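Local coordinates for protein ribosomal RNA small subunit methyltransferase E (Bacillus subtilis, PDB 1VHK) that probably methylates the N3 position of a uracil ring in 16S ribosomal RNA of the assembled 30S subunit, using S-adenosyl-L-methionine as methyl donor, at residues 200-208 against 236-247. Numbering follows the deposited sequence.
Sequences SLLIVFGPE and TETAPLYALSAI
Phe205 lays one face of its ring against Pro240, whose CG sits 3.9 Å from the ring centroid and 6° off the normal, a CH-pi contact. Ala243 CB stands at the ring edge, near its plane, while Ala239 CB approaches CD2 obliquely. With CG anti to the carbonyl carbon (chi1 -55°), the ring reaches from strand 200-205 to Ala239, Pro240 and Ala243 of the helix. Farther along, the contact is aliphatic: Ile203 CD1 lies 4.1 Å from Ala243 CB and meets Ile247 CD1 tip to tip, and Leu201 CD2 comes within 4.0 Å of that same Ile247 CD1. Strand and helix run nearly antiparallel, their axes 9.9 Å apart; the helix packs on the parallel sheet of the SPOUT methyltransferase domain, and its Tyr242 OH hydrogen-bonds to Ser248 OG of the second subunit, which places it at the dimer interface. Beyond the strand, Glu208 OE2 is held by a salt bridge to Lys94 and a hydrogen bond from Lys91 N. An alanine in place of Phe205 would probably deprive Pro240 of its aromatic partner and open a gap beside Ala239 and Ala243. Strand and helix thus adhere through apolar surfaces and one ring face, while Glu208 and Tyr242 find their polar partners elsewhere.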
loop_
_atom_site.group_PDB
_atom_site.type_symbol
_atom_site.label_atom_id
_atom_site.label_comp_id
_atom_site.label_asym_id
_atom_site.label_seq_id
_atom_site.Cartn_x
_atom_site.Cartn_y
_atom_site.Cartn_z
ATOM N N SER A 200 -9.807 5.634 -17.131
ATOM C CA SER A 200 -8.856 4.579 -16.982
ATOM C C SER A 200 -7.409 5.012 -17.032
ATOM O O SER A 200 -7.005 5.786 -17.902
ATOM C CB SER A 200 -9.104 3.482 -18.034
ATOM O OG SER A 200 -8.558 3.862 -19.294
ATOM N N LEU A 201 -6.584 4.398 -16.156
ATOM C CA LEU A 201 -5.162 4.744 -16.163
ATOM C C LEU A 201 -4.277 3.502 -16.135
ATOM O O LEU A 201 -4.503 2.566 -15.375
ATOM C CB LEU A 201 -4.850 5.675 -15.006
ATOM C CG LEU A 201 -3.373 5.919 -14.688
ATOM C CD1 LEU A 201 -2.725 6.833 -15.736
ATOM C CD2 LEU A 201 -3.208 6.470 -13.279
ATOM N N LEU A 202 -3.352 3.421 -17.083
ATOM C CA LEU A 202 -2.378 2.362 -17.191
ATOM C C LEU A 202 -1.029 2.880 -16.674
ATOM O O LEU A 202 -0.664 3.997 -17.005
ATOM C CB LEU A 202 -2.173 1.886 -18.637
ATOM C CG LEU A 202 -1.054 0.825 -18.768
ATOM C CD1 LEU A 202 -1.501 -0.460 -18.084
ATOM C CD2 LEU A 202 -0.682 0.592 -20.209
ATOM N N ILE A 203 -0.399 2.113 -15.797
ATOM C CA ILE A 203 0.889 2.491 -15.214
ATOM C C ILE A 203 1.852 1.322 -15.396
ATOM O O ILE A 203 1.510 0.209 -14.963
ATOM C CB ILE A 203 0.819 2.812 -13.709
ATOM C CG1 ILE A 203 -0.311 3.760 -13.336
ATOM C CG2 ILE A 203 2.151 3.414 -13.246
ATOM C CD1 ILE A 203 -0.417 4.101 -11.872
ATOM N N VAL A 204 2.931 1.489 -16.168
ATOM C CA VAL A 204 3.808 0.316 -16.349
ATOM C C VAL A 204 5.077 0.477 -15.565
ATOM O O VAL A 204 5.673 1.552 -15.493
ATOM C CB VAL A 204 4.029 -0.037 -17.810
ATOM C CG1 VAL A 204 3.164 0.806 -18.741
ATOM C CG2 VAL A 204 5.487 -0.000 -18.241
ATOM N N PHE A 205 5.512 -0.610 -14.915
ATOM C CA PHE A 205 6.750 -0.598 -14.131
ATOM C C PHE A 205 7.764 -1.578 -14.705
ATOM O O PHE A 205 7.361 -2.632 -15.224
ATOM C CB PHE A 205 6.405 -1.052 -12.682
ATOM C CG PHE A 205 5.318 -0.220 -12.072
ATOM C CD1 PHE A 205 3.998 -0.549 -12.262
ATOM C CD2 PHE A 205 5.639 0.898 -11.323
ATOM C CE1 PHE A 205 2.995 0.246 -11.755
ATOM C CE2 PHE A 205 4.640 1.684 -10.779
ATOM C CZ PHE A 205 3.317 1.338 -10.975
ATOM N N GLY A 206 9.045 -1.374 -14.505
ATOM C CA GLY A 206 10.015 -2.368 -15.027
ATOM C C GLY A 206 10.333 -3.359 -13.897
ATOM O O GLY A 206 9.851 -3.174 -12.790
ATOM N N PRO A 207 11.150 -4.353 -14.194
ATOM C CA PRO A 207 11.548 -5.377 -13.226
ATOM C C PRO A 207 12.778 -4.928 -12.452
ATOM O O PRO A 207 13.166 -3.763 -12.590
ATOM C CB PRO A 207 11.916 -6.554 -14.127
ATOM C CG PRO A 207 12.474 -5.911 -15.356
ATOM C CD PRO A 207 11.663 -4.653 -15.543
ATOM N N GLU A 208 13.323 -5.766 -11.583
ATOM C CA GLU A 208 14.501 -5.416 -10.795
ATOM C C GLU A 208 15.520 -4.647 -11.628
ATOM O O GLU A 208 16.095 -3.648 -11.209
ATOM C CB GLU A 208 15.180 -6.661 -10.228
ATOM C CG GLU A 208 14.433 -7.378 -9.127
ATOM C CD GLU A 208 13.310 -8.269 -9.580
ATOM O OE1 GLU A 208 13.068 -8.392 -10.788
ATOM O OE2 GLU A 208 12.614 -8.841 -8.705
ATOM N N THR A 236 10.664 -2.875 -7.376
ATOM C CA THR A 236 9.568 -3.188 -8.236
ATOM C C THR A 236 8.252 -3.469 -7.543
ATOM O O THR A 236 7.224 -3.277 -8.215
ATOM C CB THR A 236 9.804 -4.395 -9.187
ATOM O OG1 THR A 236 10.437 -5.471 -8.507
ATOM C CG2 THR A 236 10.643 -3.850 -10.295
ATOM N N GLU A 237 8.343 -4.074 -6.371
ATOM C CA GLU A 237 7.200 -4.393 -5.551
ATOM C C GLU A 237 6.729 -3.150 -4.790
ATOM O O GLU A 237 5.530 -3.029 -4.513
ATOM C CB GLU A 237 7.467 -5.583 -4.639
ATOM C CG GLU A 237 8.526 -5.444 -3.596
ATOM C CD GLU A 237 9.956 -5.604 -4.013
ATOM O OE1 GLU A 237 10.329 -5.332 -5.180
ATOM O OE2 GLU A 237 10.801 -6.005 -3.163
ATOM N N THR A 238 7.578 -2.133 -4.681
ATOM C CA THR A 238 7.289 -0.901 -3.960
ATOM C C THR A 238 6.674 0.197 -4.800
ATOM O O THR A 238 5.643 0.776 -4.385
ATOM C CB THR A 238 8.523 -0.346 -3.223
ATOM O OG1 THR A 238 9.251 -1.418 -2.601
ATOM C CG2 THR A 238 8.122 0.642 -2.141
ATOM N N ALA A 239 7.137 0.436 -6.008
ATOM C CA ALA A 239 6.667 1.467 -6.913
ATOM C C ALA A 239 5.172 1.565 -7.109
ATOM O O ALA A 239 4.592 2.645 -6.976
ATOM C CB ALA A 239 7.333 1.350 -8.288
ATOM N N PRO A 240 4.489 0.485 -7.463
ATOM C CA PRO A 240 3.057 0.485 -7.656
ATOM C C PRO A 240 2.256 0.790 -6.387
ATOM O O PRO A 240 1.105 1.241 -6.462
ATOM C CB PRO A 240 2.721 -0.901 -8.136
ATOM C CG PRO A 240 3.968 -1.632 -8.320
ATOM C CD PRO A 240 5.099 -0.812 -7.791
ATOM N N LEU A 241 2.819 0.474 -5.239
ATOM C CA LEU A 241 2.168 0.701 -3.956
ATOM C C LEU A 241 2.105 2.205 -3.653
ATOM O O LEU A 241 1.030 2.727 -3.396
ATOM C CB LEU A 241 2.948 -0.024 -2.866
ATOM C CG LEU A 241 2.517 -1.451 -2.540
ATOM C CD1 LEU A 241 1.963 -2.211 -3.756
ATOM C CD2 LEU A 241 3.697 -2.187 -1.933
ATOM N N TYR A 242 3.247 2.862 -3.820
ATOM C CA TYR A 242 3.324 4.317 -3.751
ATOM C C TYR A 242 2.306 4.944 -4.707
ATOM O O TYR A 242 1.493 5.815 -4.363
ATOM C CB TYR A 242 4.742 4.723 -4.189
ATOM C CG TYR A 242 5.020 6.194 -4.236
ATOM C CD1 TYR A 242 5.772 6.776 -3.220
ATOM C CD2 TYR A 242 4.556 7.013 -5.270
ATOM C CE1 TYR A 242 6.052 8.131 -3.223
ATOM C CE2 TYR A 242 4.817 8.366 -5.276
ATOM C CZ TYR A 242 5.571 8.921 -4.256
ATOM O OH TYR A 242 5.859 10.269 -4.237
ATOM N N ALA A 243 2.397 4.513 -5.983
ATOM C CA ALA A 243 1.468 5.024 -6.976
ATOM C C ALA A 243 0.012 4.855 -6.581
ATOM O O ALA A 243 -0.766 5.793 -6.773
ATOM C CB ALA A 243 1.695 4.377 -8.343
ATOM N N LEU A 244 -0.427 3.695 -6.081
ATOM C CA LEU A 244 -1.862 3.560 -5.817
ATOM C C LEU A 244 -2.220 4.442 -4.603
ATOM O O LEU A 244 -3.301 5.004 -4.564
ATOM C CB LEU A 244 -2.337 2.185 -5.588
ATOM C CG LEU A 244 -2.782 1.157 -6.567
ATOM C CD1 LEU A 244 -3.178 1.717 -7.907
ATOM C CD2 LEU A 244 -1.777 0.001 -6.680
ATOM N N SER A 245 -1.331 4.455 -3.624
ATOM C CA SER A 245 -1.513 5.212 -2.417
ATOM C C SER A 245 -1.591 6.700 -2.705
ATOM O O SER A 245 -2.529 7.340 -2.215
ATOM C CB SER A 245 -0.396 4.912 -1.390
ATOM O OG SER A 245 -0.434 3.519 -1.068
ATOM N N ALA A 246 -0.758 7.219 -3.584
ATOM C CA ALA A 246 -0.841 8.627 -3.987
ATOM C C ALA A 246 -2.163 8.894 -4.691
ATOM O O ALA A 246 -2.857 9.866 -4.358
ATOM C CB ALA A 246 0.351 8.985 -4.864
ATOM N N ILE A 247 -2.607 8.017 -5.596
ATOM C CA ILE A 247 -3.891 8.279 -6.286
ATOM C C ILE A 247 -5.020 8.386 -5.278
ATOM O O ILE A 247 -5.919 9.247 -5.351
ATOM C CB ILE A 247 -4.119 7.243 -7.395
ATOM C CG1 ILE A 247 -3.273 7.572 -8.608
ATOM C CG2 ILE A 247 -5.581 7.130 -7.826
ATOM C CD1 ILE A 247 -2.683 6.404 -9.359
#